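Local coordinates for homospermidine synthase (Legionella pneumophila subsp. pneumophila str. Philadelphia 1, PDB 2PH5), which binds NAD and probably makes the polyamine homospermidine, at residues I10-F16 with F36-Q42; E83-D89 with K106-N112; K217-V223 with A327-E333; F286-I291 with H318-P323. All blocks are in the same frame, centred on the assembly; numbering follows the deposited sequence.

Contact 1 (I10-F16 with F36-Q42); sequences ILFKNRF and FDIKPSQ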
# COMPACT_ATOMS: atom_id res chain seq x y z
N ILE A 10 -23.01 -38.06 -4.61
CA ILE A 10 -24.37 -37.96 -4.07
C ILE A 10 -25.44 -37.93 -5.17
O ILE A 10 -25.33 -37.16 -6.13
CB ILE A 10 -24.54 -36.68 -3.22
CG1 ILE A 10 -23.32 -36.48 -2.31
CG2 ILE A 10 -25.83 -36.75 -2.42
CD1 ILE A 10 -23.05 -37.61 -1.34
N LEU A 11 -26.47 -38.77 -5.04
CA LEU A 11 -27.54 -38.81 -6.03
C LEU A 11 -28.55 -37.70 -5.75
O LEU A 11 -28.96 -37.48 -4.61
CB LEU A 11 -28.26 -40.17 -5.99
CG LEU A 11 -27.46 -41.40 -6.44
CD1 LEU A 11 -28.23 -42.67 -6.11
CD2 LEU A 11 -27.17 -41.32 -7.93
N PHE A 12 -28.93 -36.99 -6.81
CA PHE A 12 -29.87 -35.89 -6.69
C PHE A 12 -30.89 -35.97 -7.82
O PHE A 12 -30.54 -35.85 -9.00
CB PHE A 12 -29.12 -34.57 -6.75
CG PHE A 12 -29.93 -33.39 -6.31
CD1 PHE A 12 -30.26 -32.39 -7.21
CD2 PHE A 12 -30.35 -33.29 -4.99
CE1 PHE A 12 -31.02 -31.29 -6.80
CE2 PHE A 12 -31.10 -32.20 -4.56
CZ PHE A 12 -31.44 -31.19 -5.48
N LYS A 13 -32.15 -36.19 -7.46
CA LYS A 13 -33.22 -36.31 -8.43
C LYS A 13 -33.94 -35.00 -8.75
O LYS A 13 -34.85 -34.97 -9.58
CB LYS A 13 -34.24 -37.36 -7.96
CG LYS A 13 -33.99 -38.77 -8.50
CD LYS A 13 -34.18 -38.82 -10.02
CE LYS A 13 -34.00 -40.23 -10.59
NZ LYS A 13 -34.18 -40.30 -12.07
N ASN A 14 -33.54 -33.92 -8.09
CA ASN A 14 -34.17 -32.63 -8.33
C ASN A 14 -33.32 -31.70 -9.18
O ASN A 14 -32.47 -32.14 -9.95
CB ASN A 14 -34.53 -31.98 -7.00
CG ASN A 14 -35.76 -32.60 -6.39
OD1 ASN A 14 -35.77 -33.79 -6.06
ND2 ASN A 14 -36.82 -31.81 -6.24
N ARG A 15 -33.55 -30.40 -9.04
CA ARG A 15 -32.78 -29.47 -9.84
C ARG A 15 -32.19 -28.36 -9.01
O ARG A 15 -32.70 -28.03 -7.94
CB ARG A 15 -33.65 -28.88 -10.96
CG ARG A 15 -34.84 -28.11 -10.47
CD ARG A 15 -36.16 -28.71 -10.96
NE ARG A 15 -37.02 -27.71 -11.59
CZ ARG A 15 -38.32 -27.86 -11.81
NH1 ARG A 15 -38.93 -28.98 -11.43
NH2 ARG A 15 -39.01 -26.90 -12.41
N PHE A 16 -31.08 -27.81 -9.49
CA PHE A 16 -30.40 -26.72 -8.80
C PHE A 16 -30.65 -25.42 -9.54
O PHE A 16 -30.28 -25.28 -10.71
CB PHE A 16 -28.89 -26.98 -8.76
CG PHE A 16 -28.47 -27.94 -7.68
CD1 PHE A 16 -27.81 -29.12 -8.01
CD2 PHE A 16 -28.69 -27.65 -6.34
CE1 PHE A 16 -27.38 -30.00 -7.01
CE2 PHE A 16 -28.27 -28.52 -5.34
CZ PHE A 16 -27.61 -29.70 -5.68
N PHE A 36 -22.01 -34.25 -7.17
CA PHE A 36 -23.34 -34.74 -7.49
C PHE A 36 -23.40 -35.49 -8.81
O PHE A 36 -22.84 -35.05 -9.81
CB PHE A 36 -24.33 -33.58 -7.50
CG PHE A 36 -24.58 -32.99 -6.15
CD1 PHE A 36 -25.51 -33.55 -5.29
CD2 PHE A 36 -23.84 -31.90 -5.71
CE1 PHE A 36 -25.71 -33.03 -4.01
CE2 PHE A 36 -24.02 -31.37 -4.43
CZ PHE A 36 -24.96 -31.94 -3.58
N ASP A 37 -24.07 -36.63 -8.79
CA ASP A 37 -24.24 -37.45 -9.99
C ASP A 37 -25.49 -36.92 -10.67
O ASP A 37 -26.47 -37.63 -10.89
CB ASP A 37 -24.43 -38.92 -9.61
CG ASP A 37 -24.68 -39.80 -10.82
OD1 ASP A 37 -23.98 -39.61 -11.84
OD2 ASP A 37 -25.57 -40.67 -10.75
N ILE A 38 -25.43 -35.63 -10.99
CA ILE A 38 -26.53 -34.93 -11.59
C ILE A 38 -26.27 -34.64 -13.07
O ILE A 38 -25.13 -34.68 -13.53
CB ILE A 38 -26.76 -33.61 -10.81
CG1 ILE A 38 -28.14 -33.05 -11.11
CG2 ILE A 38 -25.69 -32.59 -11.16
CD1 ILE A 38 -28.51 -31.87 -10.22
N LYS A 39 -27.35 -34.39 -13.80
CA LYS A 39 -27.24 -34.09 -15.22
C LYS A 39 -27.22 -32.58 -15.36
O LYS A 39 -27.78 -31.86 -14.53
CB LYS A 39 -28.45 -34.63 -16.00
CG LYS A 39 -29.02 -35.95 -15.50
CD LYS A 39 -30.22 -36.39 -16.34
CE LYS A 39 -30.99 -37.55 -15.70
NZ LYS A 39 -31.72 -37.16 -14.45
N PRO A 40 -26.58 -32.07 -16.42
CA PRO A 40 -26.53 -30.62 -16.60
C PRO A 40 -27.95 -30.06 -16.76
O PRO A 40 -28.21 -28.93 -16.38
CB PRO A 40 -25.68 -30.46 -17.86
CG PRO A 40 -25.93 -31.74 -18.61
CD PRO A 40 -25.86 -32.76 -17.50
N SER A 41 -28.86 -30.85 -17.32
CA SER A 41 -30.24 -30.39 -17.50
C SER A 41 -30.89 -30.12 -16.14
O SER A 41 -31.89 -29.41 -16.05
CB SER A 41 -31.06 -31.43 -18.27
OG SER A 41 -31.21 -32.63 -17.53
N GLN A 42 -30.32 -30.67 -15.08
CA GLN A 42 -30.85 -30.46 -13.74
C GLN A 42 -30.33 -29.17 -13.12
O GLN A 42 -30.50 -28.93 -11.93
CB GLN A 42 -30.51 -31.64 -12.84
CG GLN A 42 -31.36 -32.87 -13.09
CD GLN A 42 -30.88 -34.05 -12.30
OE1 GLN A 42 -29.92 -34.73 -12.67
NE2 GLN A 42 -31.54 -34.31 -11.18
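Ile10 and Phe36 meet in a lone backbone bridge: Asp37 N donates to Ile10 O over 3.0 Å, with Asp37 at the centre of an inverse gamma turn just past helix 23-35. The two loops are joined again at their far ends, where Phe16 N, at the start of strand 16-19, donates to Gln42 O at 2.7 Å. The side chain of Gln42 adds two more bonds. Its extended chain carries NE2 to two carbonyls, Phe12 O at 2.9 Å and Asn14 O at 2.7 Å, while OE1 accepts from Lys39 N of its own turn; a primary amide suits this place because it can donate twice and accept at once. An apolar cluster adjoins these bonds. The Phe36 ring receives the edge of Phe16 over its centre, a T-shaped pair with planes at 71°. Ile38 CD1 lies 3.5 Å from Phe12 CD1, at the ring edge, and also touches Phe16 CD1. Helix 391-408 packs on all three phenylalanines. The amide of Gln42 is engaged through both its nitrogen and its oxygen, which probably fixes its rotation, and it ties together the loops that lead into neighbouring strands 16-19 and 43-47 of the Rossmann-type sheet.

Contact 2 (E83-D89 with K106-N112); sequences ENDFLID and KGALYIN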
# COMPACT_ATOMS: atom_id res chain seq x y z
N GLU A 83 -41.20 -28.48 -5.37
CA GLU A 83 -40.91 -29.00 -4.04
C GLU A 83 -39.62 -29.82 -4.02
O GLU A 83 -39.42 -30.69 -4.86
CB GLU A 83 -42.10 -29.82 -3.53
CG GLU A 83 -41.86 -30.48 -2.18
CD GLU A 83 -43.11 -30.56 -1.33
OE1 GLU A 83 -43.65 -29.49 -0.93
OE2 GLU A 83 -43.57 -31.70 -1.04
N ASN A 84 -38.75 -29.52 -3.06
CA ASN A 84 -37.46 -30.22 -2.90
C ASN A 84 -36.33 -29.72 -3.79
O ASN A 84 -35.23 -30.26 -3.75
CB ASN A 84 -37.64 -31.72 -3.10
CG ASN A 84 -38.56 -32.32 -2.08
OD1 ASN A 84 -38.35 -32.15 -0.87
ND2 ASN A 84 -39.60 -33.02 -2.55
N ASP A 85 -36.60 -28.70 -4.59
CA ASP A 85 -35.55 -28.15 -5.44
C ASP A 85 -34.64 -27.33 -4.54
O ASP A 85 -34.95 -27.12 -3.37
CB ASP A 85 -36.14 -27.29 -6.55
CG ASP A 85 -36.73 -28.11 -7.68
OD1 ASP A 85 -36.34 -29.30 -7.81
OD2 ASP A 85 -37.56 -27.58 -8.44
N PHE A 86 -33.53 -26.86 -5.08
CA PHE A 86 -32.59 -26.09 -4.28
C PHE A 86 -32.18 -24.80 -4.98
O PHE A 86 -31.61 -24.82 -6.07
CB PHE A 86 -31.35 -26.96 -4.01
CG PHE A 86 -30.56 -26.56 -2.79
CD1 PHE A 86 -29.92 -27.53 -2.02
CD2 PHE A 86 -30.42 -25.22 -2.43
CE1 PHE A 86 -29.17 -27.18 -0.90
CE2 PHE A 86 -29.66 -24.85 -1.31
CZ PHE A 86 -29.03 -25.84 -0.54
N LEU A 87 -32.47 -23.67 -4.34
CA LEU A 87 -32.10 -22.38 -4.90
C LEU A 87 -30.77 -21.92 -4.32
O LEU A 87 -30.70 -21.54 -3.15
CB LEU A 87 -33.18 -21.33 -4.60
CG LEU A 87 -32.88 -19.87 -4.99
CD1 LEU A 87 -32.61 -19.78 -6.48
CD2 LEU A 87 -34.06 -18.97 -4.64
N ILE A 88 -29.70 -21.99 -5.11
CA ILE A 88 -28.40 -21.54 -4.63
C ILE A 88 -28.34 -20.04 -4.93
O ILE A 88 -28.32 -19.63 -6.08
CB ILE A 88 -27.24 -22.28 -5.34
CG1 ILE A 88 -27.37 -23.78 -5.11
CG2 ILE A 88 -25.90 -21.83 -4.78
CD1 ILE A 88 -26.38 -24.60 -5.90
N ASP A 89 -28.36 -19.23 -3.87
CA ASP A 89 -28.34 -17.77 -4.01
C ASP A 89 -26.92 -17.23 -3.94
O ASP A 89 -26.31 -17.19 -2.88
CB ASP A 89 -29.20 -17.15 -2.90
CG ASP A 89 -29.32 -15.62 -3.01
OD1 ASP A 89 -30.07 -15.04 -2.19
OD2 ASP A 89 -28.68 -15.01 -3.91
N LYS A 106 -42.60 -22.64 -1.92
CA LYS A 106 -42.42 -23.63 -2.97
C LYS A 106 -41.89 -24.95 -2.44
O LYS A 106 -41.78 -25.92 -3.18
CB LYS A 106 -41.48 -23.06 -4.03
CG LYS A 106 -42.18 -22.55 -5.29
CD LYS A 106 -43.33 -21.59 -5.02
CE LYS A 106 -44.03 -21.25 -6.32
NZ LYS A 106 -44.39 -22.50 -7.04
N GLY A 107 -41.58 -24.97 -1.14
CA GLY A 107 -41.05 -26.17 -0.54
C GLY A 107 -39.64 -26.48 -1.02
O GLY A 107 -39.20 -27.63 -0.96
N ALA A 108 -38.92 -25.47 -1.50
CA ALA A 108 -37.55 -25.66 -2.00
C ALA A 108 -36.46 -25.23 -1.00
O ALA A 108 -36.68 -24.35 -0.17
CB ALA A 108 -37.38 -24.92 -3.32
N LEU A 109 -35.30 -25.87 -1.09
CA LEU A 109 -34.16 -25.56 -0.23
C LEU A 109 -33.54 -24.23 -0.64
O LEU A 109 -33.78 -23.72 -1.73
CB LEU A 109 -33.10 -26.66 -0.35
CG LEU A 109 -33.09 -27.79 0.68
CD1 LEU A 109 -34.45 -27.89 1.41
CD2 LEU A 109 -32.73 -29.08 -0.03
N TYR A 110 -32.72 -23.66 0.23
CA TYR A 110 -32.10 -22.39 -0.10
C TYR A 110 -30.82 -22.22 0.69
O TYR A 110 -30.71 -22.74 1.80
CB TYR A 110 -33.06 -21.25 0.23
CG TYR A 110 -32.45 -19.87 0.17
CD1 TYR A 110 -31.58 -19.42 1.16
CD2 TYR A 110 -32.76 -18.99 -0.87
CE1 TYR A 110 -31.03 -18.14 1.13
CE2 TYR A 110 -32.22 -17.70 -0.91
CZ TYR A 110 -31.36 -17.29 0.10
OH TYR A 110 -30.85 -16.01 0.10
N ILE A 111 -29.86 -21.52 0.09
CA ILE A 111 -28.57 -21.22 0.71
C ILE A 111 -28.03 -19.92 0.12
O ILE A 111 -28.41 -19.53 -0.98
CB ILE A 111 -27.52 -22.33 0.44
CG1 ILE A 111 -26.23 -22.03 1.21
CG2 ILE A 111 -27.15 -22.36 -1.04
CD1 ILE A 111 -25.24 -23.16 1.19
N ASN A 112 -27.17 -19.22 0.86
CA ASN A 112 -26.55 -18.01 0.36
C ASN A 112 -25.23 -17.83 1.08
O ASN A 112 -24.98 -18.45 2.11
CB ASN A 112 -27.45 -16.76 0.53
CG ASN A 112 -27.48 -16.21 1.97
OD1 ASN A 112 -28.16 -15.22 2.24
ND2 ASN A 112 -26.76 -16.85 2.88
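Leu109 CB sits over the centre of the Phe86 ring, 3.6 Å from its centroid, a CH-pi contact on the sheet face that also carries Ile88 and Ile111. With CG opposite the backbone N (chi1 -157°), the Phe86 ring leans across to the next strand, and its CE2 reaches Ile111 CG2 at 3.5 Å. On the face of Leu87 and Asp89, Leu87 CD2 lies at the edge of the Tyr110 ring, while Tyr110 OH donates to Asp89 OD1 over 2.6 Å, on the anti side of a carboxylate turned 76° from the ring. The parallel ladder behind these side chains alternates between strands: Leu109 N to Asp85 O, Leu87 N to Leu109 O at 2.9 Å, a weak bond from Ile111 N to Leu87 O, then Asp89 N to Ile111 O. Before it, Asn84 N binds the carbonyl of Gly107, whose positive phi ends helix 96-106 in a Schellman motif. This is the beta-alpha-beta unit 86-89, 96-106, 109-112 of the Rossmann-type domain. Helix 391-408 packs on Phe86, Ile88 and Ile111, and helix 96-106 lies against the other face. Each oxygen of the buried Asp89 carboxylate thus has a hydroxyl partner, OD2 bonding Ser91 OG of NAD-binding Ser91, which holds the group's orientation.

Contact 3 (K217-V223 with A327-E333); sequences KSPGEFV and ARLSIFE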
# COMPACT_ATOMS: atom_id res chain seq x y z
N LYS A 217 -0.40 -4.72 -12.08
CA LYS A 217 -1.63 -3.95 -12.00
C LYS A 217 -1.51 -2.69 -12.85
O LYS A 217 -0.41 -2.18 -13.06
CB LYS A 217 -1.91 -3.54 -10.56
CG LYS A 217 -3.07 -2.58 -10.41
CD LYS A 217 -3.17 -2.05 -8.98
CE LYS A 217 -4.38 -1.16 -8.82
NZ LYS A 217 -4.31 0.03 -9.72
N SER A 218 -2.64 -2.21 -13.36
CA SER A 218 -2.65 -0.99 -14.14
C SER A 218 -3.39 0.10 -13.37
O SER A 218 -4.24 -0.19 -12.53
CB SER A 218 -3.33 -1.19 -15.50
OG SER A 218 -2.44 -1.80 -16.41
N PRO A 219 -3.03 1.37 -13.61
CA PRO A 219 -3.70 2.47 -12.92
C PRO A 219 -5.16 2.50 -13.33
O PRO A 219 -5.51 2.09 -14.44
CB PRO A 219 -2.96 3.70 -13.42
CG PRO A 219 -1.59 3.18 -13.63
CD PRO A 219 -1.83 1.85 -14.30
N GLY A 220 -6.01 3.00 -12.44
CA GLY A 220 -7.43 3.12 -12.73
C GLY A 220 -8.28 1.89 -12.60
O GLY A 220 -9.37 1.83 -13.17
N GLU A 221 -7.83 0.90 -11.84
CA GLU A 221 -8.63 -0.30 -11.70
C GLU A 221 -8.45 -0.90 -10.32
O GLU A 221 -7.37 -0.82 -9.74
CB GLU A 221 -8.23 -1.32 -12.76
CG GLU A 221 -6.93 -2.04 -12.46
CD GLU A 221 -6.52 -3.02 -13.56
OE1 GLU A 221 -7.43 -3.56 -14.23
OE2 GLU A 221 -5.30 -3.24 -13.74
N PHE A 222 -9.51 -1.49 -9.80
CA PHE A 222 -9.44 -2.13 -8.50
C PHE A 222 -9.31 -3.63 -8.79
O PHE A 222 -10.22 -4.24 -9.37
CB PHE A 222 -10.69 -1.83 -7.68
CG PHE A 222 -10.53 -2.10 -6.21
CD1 PHE A 222 -10.56 -3.41 -5.72
CD2 PHE A 222 -10.33 -1.05 -5.31
CE1 PHE A 222 -10.38 -3.66 -4.35
CE2 PHE A 222 -10.15 -1.30 -3.94
CZ PHE A 222 -10.18 -2.61 -3.46
N VAL A 223 -8.17 -4.21 -8.42
CA VAL A 223 -7.90 -5.62 -8.65
C VAL A 223 -7.96 -6.43 -7.36
O VAL A 223 -7.41 -6.03 -6.33
CB VAL A 223 -6.51 -5.78 -9.32
CG1 VAL A 223 -6.30 -7.22 -9.79
CG2 VAL A 223 -6.41 -4.84 -10.51
N ALA A 327 -4.68 -5.94 -4.41
CA ALA A 327 -5.80 -5.32 -3.71
C ALA A 327 -5.25 -4.27 -2.74
O ALA A 327 -5.96 -3.35 -2.35
CB ALA A 327 -6.62 -6.37 -2.96
N ARG A 328 -3.99 -4.42 -2.34
CA ARG A 328 -3.36 -3.47 -1.43
C ARG A 328 -3.12 -2.19 -2.20
O ARG A 328 -3.41 -1.09 -1.73
CB ARG A 328 -2.04 -4.00 -0.90
CG ARG A 328 -2.19 -5.26 -0.08
CD ARG A 328 -0.84 -5.91 0.20
NE ARG A 328 -1.02 -7.33 0.46
CZ ARG A 328 -0.04 -8.22 0.52
NH1 ARG A 328 -0.33 -9.50 0.76
NH2 ARG A 328 1.22 -7.83 0.36
N LEU A 329 -2.58 -2.36 -3.40
CA LEU A 329 -2.32 -1.23 -4.27
C LEU A 329 -3.66 -0.58 -4.62
O LEU A 329 -3.76 0.64 -4.73
CB LEU A 329 -1.62 -1.69 -5.56
CG LEU A 329 -0.22 -2.30 -5.44
CD1 LEU A 329 0.24 -2.85 -6.79
CD2 LEU A 329 0.76 -1.25 -4.95
N SER A 330 -4.69 -1.41 -4.80
CA SER A 330 -6.01 -0.90 -5.15
C SER A 330 -6.59 -0.01 -4.06
O SER A 330 -7.05 1.10 -4.33
CB SER A 330 -6.97 -2.06 -5.44
OG SER A 330 -6.61 -2.71 -6.64
N ILE A 331 -6.57 -0.50 -2.83
CA ILE A 331 -7.06 0.27 -1.69
C ILE A 331 -6.26 1.58 -1.59
O ILE A 331 -6.83 2.65 -1.39
CB ILE A 331 -6.93 -0.55 -0.39
CG1 ILE A 331 -7.97 -1.68 -0.41
CG2 ILE A 331 -7.08 0.35 0.82
CD1 ILE A 331 -7.74 -2.76 0.63
N PHE A 332 -4.94 1.48 -1.74
CA PHE A 332 -4.08 2.66 -1.69
C PHE A 332 -4.55 3.70 -2.71
O PHE A 332 -4.69 4.88 -2.38
CB PHE A 332 -2.62 2.25 -1.95
CG PHE A 332 -1.65 3.40 -2.00
CD1 PHE A 332 -1.45 4.10 -3.19
CD2 PHE A 332 -0.92 3.78 -0.87
CE1 PHE A 332 -0.53 5.16 -3.26
CE2 PHE A 332 -0.00 4.84 -0.93
CZ PHE A 332 0.19 5.53 -2.13
N GLU A 333 -4.81 3.24 -3.93
CA GLU A 333 -5.28 4.11 -5.01
C GLU A 333 -6.68 4.66 -4.73
O GLU A 333 -7.00 5.79 -5.11
CB GLU A 333 -5.25 3.34 -6.34
CG GLU A 333 -5.86 4.04 -7.55
CD GLU A 333 -5.71 3.23 -8.84
OE1 GLU A 333 -6.08 2.04 -8.85
OE2 GLU A 333 -5.21 3.79 -9.85
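Lys217 and Glu333 both start with CG opposite their backbone N (chi1 172° and 173°); Glu333 stays extended, while Lys217 runs straight to CE and turns at chi4 to deliver NZ, so that ammonium and carboxylate meet where strand 221-224 packs on helix 325-336 in the C-terminal domain. The short strand segment runs 144° to the helix, their axes 6.9 Å apart. Lys217 NZ forms a salt bridge with Glu333 OE1 at 2.8 Å, coming from above the carboxylate plane, and also donates to Ser218 O within its own turn; on the way its CD packs against Leu329 CB. The second oxygen, Glu333 OE2, takes the N-H of Gly220 at 2.8 Å in a nearly straight bond, so one carboxylate grips a lysine and a turn amide. Gly220 has the positive phi that glycine adopts readily. Deeper in, Ser330 suits its place by being small and polar. Its CB lies over the centre of the Phe222 ring, 3.5 Å from the centroid, and Phe222 CZ continues onto Ile331 CG1. Helix 228-236 also packs on Phe222, while Leu329 and Pro219 touch the second subunit. Ser330 OG accepts from Val223 N at 2.8 Å while also bonding to Asp326 O one helical turn back.

Contact 4 (F286-I291 with H318-P323); sequences FHGFLI and HYAYNP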
# COMPACT_ATOMS: atom_id res chain seq x y z
N PHE A 286 1.62 -9.55 11.36
CA PHE A 286 1.38 -8.64 10.25
C PHE A 286 0.35 -7.59 10.64
O PHE A 286 -0.22 -7.65 11.73
CB PHE A 286 0.86 -9.40 9.02
CG PHE A 286 -0.55 -9.90 9.16
CD1 PHE A 286 -0.84 -10.96 10.02
CD2 PHE A 286 -1.59 -9.28 8.48
CE1 PHE A 286 -2.15 -11.41 10.19
CE2 PHE A 286 -2.91 -9.71 8.64
CZ PHE A 286 -3.19 -10.78 9.50
N HIS A 287 0.13 -6.61 9.77
CA HIS A 287 -0.87 -5.59 10.04
C HIS A 287 -2.00 -5.72 9.02
O HIS A 287 -1.83 -5.40 7.85
CB HIS A 287 -0.28 -4.18 9.94
CG HIS A 287 0.61 -3.81 11.09
ND1 HIS A 287 1.03 -2.52 11.32
CD2 HIS A 287 1.18 -4.57 12.05
CE1 HIS A 287 1.82 -2.50 12.38
NE2 HIS A 287 1.93 -3.73 12.84
N GLY A 288 -3.15 -6.20 9.48
CA GLY A 288 -4.27 -6.35 8.57
C GLY A 288 -5.27 -5.21 8.67
O GLY A 288 -5.27 -4.46 9.66
N PHE A 289 -6.11 -5.06 7.66
CA PHE A 289 -7.14 -4.03 7.67
C PHE A 289 -8.28 -4.57 8.52
O PHE A 289 -8.63 -5.75 8.42
CB PHE A 289 -7.68 -3.75 6.25
CG PHE A 289 -6.70 -3.06 5.35
CD1 PHE A 289 -5.76 -3.80 4.63
CD2 PHE A 289 -6.68 -1.67 5.25
CE1 PHE A 289 -4.82 -3.16 3.82
CE2 PHE A 289 -5.75 -1.02 4.45
CZ PHE A 289 -4.81 -1.77 3.73
N LEU A 290 -8.85 -3.71 9.36
CA LEU A 290 -9.96 -4.12 10.22
C LEU A 290 -11.28 -3.99 9.45
O LEU A 290 -12.21 -3.31 9.87
CB LEU A 290 -9.97 -3.26 11.49
CG LEU A 290 -11.00 -3.44 12.62
CD1 LEU A 290 -11.48 -4.86 12.75
CD2 LEU A 290 -10.35 -2.97 13.92
N ILE A 291 -11.32 -4.66 8.29
CA ILE A 291 -12.48 -4.69 7.41
C ILE A 291 -13.68 -5.26 8.16
O ILE A 291 -13.57 -6.30 8.80
CB ILE A 291 -12.22 -5.57 6.16
CG1 ILE A 291 -11.88 -4.69 4.95
CG2 ILE A 291 -13.45 -6.38 5.80
CD1 ILE A 291 -10.67 -3.85 5.13
N HIS A 318 -13.29 -9.48 15.70
CA HIS A 318 -13.21 -8.63 14.54
C HIS A 318 -12.30 -9.26 13.49
O HIS A 318 -11.63 -10.26 13.76
CB HIS A 318 -12.73 -7.21 14.91
CG HIS A 318 -11.30 -7.13 15.34
ND1 HIS A 318 -10.25 -7.32 14.47
CD2 HIS A 318 -10.75 -6.82 16.54
CE1 HIS A 318 -9.11 -7.13 15.11
NE2 HIS A 318 -9.39 -6.82 16.36
N TYR A 319 -12.29 -8.66 12.30
CA TYR A 319 -11.53 -9.14 11.15
C TYR A 319 -10.17 -8.43 11.04
O TYR A 319 -10.06 -7.23 11.29
CB TYR A 319 -12.40 -8.89 9.90
CG TYR A 319 -12.03 -9.65 8.63
CD1 TYR A 319 -12.61 -9.30 7.40
CD2 TYR A 319 -11.11 -10.69 8.65
CE1 TYR A 319 -12.27 -9.99 6.21
CE2 TYR A 319 -10.76 -11.38 7.49
CZ TYR A 319 -11.34 -11.02 6.28
OH TYR A 319 -11.00 -11.72 5.13
N ALA A 320 -9.13 -9.18 10.69
CA ALA A 320 -7.76 -8.66 10.49
C ALA A 320 -7.37 -9.17 9.11
O ALA A 320 -6.74 -10.23 8.97
CB ALA A 320 -6.82 -9.23 11.56
N TYR A 321 -7.75 -8.42 8.08
CA TYR A 321 -7.52 -8.79 6.69
C TYR A 321 -6.35 -8.14 5.98
O TYR A 321 -6.10 -6.95 6.12
CB TYR A 321 -8.79 -8.48 5.88
CG TYR A 321 -8.78 -8.95 4.43
CD1 TYR A 321 -9.34 -8.16 3.43
CD2 TYR A 321 -8.29 -10.21 4.07
CE1 TYR A 321 -9.42 -8.61 2.12
CE2 TYR A 321 -8.37 -10.67 2.75
CZ TYR A 321 -8.94 -9.87 1.78
OH TYR A 321 -9.04 -10.32 0.48
N ASN A 322 -5.64 -8.95 5.20
CA ASN A 322 -4.52 -8.46 4.42
C ASN A 322 -4.74 -9.10 3.06
O ASN A 322 -4.43 -10.28 2.85
CB ASN A 322 -3.20 -8.92 5.01
CG ASN A 322 -2.01 -8.25 4.36
OD1 ASN A 322 -0.86 -8.64 4.58
ND2 ASN A 322 -2.26 -7.23 3.57
N PRO A 323 -5.32 -8.33 2.11
CA PRO A 323 -5.61 -8.79 0.75
C PRO A 323 -4.36 -9.03 -0.09
O PRO A 323 -3.24 -8.83 0.37
CB PRO A 323 -6.47 -7.66 0.20
CG PRO A 323 -5.83 -6.46 0.81
CD PRO A 323 -5.61 -6.89 2.25
O HOH W 1 -14.19 -6.69 11.61
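Strand 286-289, half of a two-stranded antiparallel hairpin with 275-278, meets the end of long strand 311-322 at a single antiparallel bridge. The bridged residues are Phe289 and Tyr321, a hydrogen-bonded pair in which Tyr321 N donates to Phe289 O at 2.8 Å; the return bond from Phe289 N to Tyr321 O is modelled implausibly short, and its length is doubtful. The strand directions differ by 108°, so the pairing stops after this one step. Gly288 CA lies against the Tyr321 carbonyl, and having no side chain lets the backbones close in at the crossing. The Phe286 and Asn322 side chains lie alongside, running opposite ways, with ring and amide only 11° apart in plane and Phe286 CE2 3.7 Å from Asn322 CB; the ring edge points at Ala320 O. Strand 311-322 belongs to the mixed sheet of the C-terminal domain, where it pairs with strand 202-213, and the inverse gamma turn centred on Leu290 ends strand 286-289. There Leu290 CA makes a C-H contact with Tyr319 O, and Ile291 CG2 packs alongside Tyr319 CD1 at 3.4 Å. A water accepts from Tyr319 N at 2.8 Å and lies 2.9 Å from Ile291 O, spanning the two segments where direct pairing has ended. Tyr319 OH bonds to Glu207, and the side chain adjoins Asn159, which binds NAD. Phe289 CD1 rests on Pro323 CD at 3.9 Å.

Contacts 1 and 2 belong to the NAD-binding domain and contacts 3 and 4 to the C-terminal domain. Contact 2 is core, a regular parallel ladder with apolar packing and a buried carboxylate; contact 1, nearer the surface, relies on irregular loop bonds and a glutamine amide. They meet through Asp85, which takes the Arg15 salt bridge and bonds Asn14, and both pack against helix 391-408. Contact 4 is likewise buried but has one bridge between crossing strands, whereas partly buried contact 3 adds a salt bridge at its outer end. Contacts 3 and 4, with centres about 17 Å apart, join where Arg328 NE bonds Pro323 O, and both touch the second subunit.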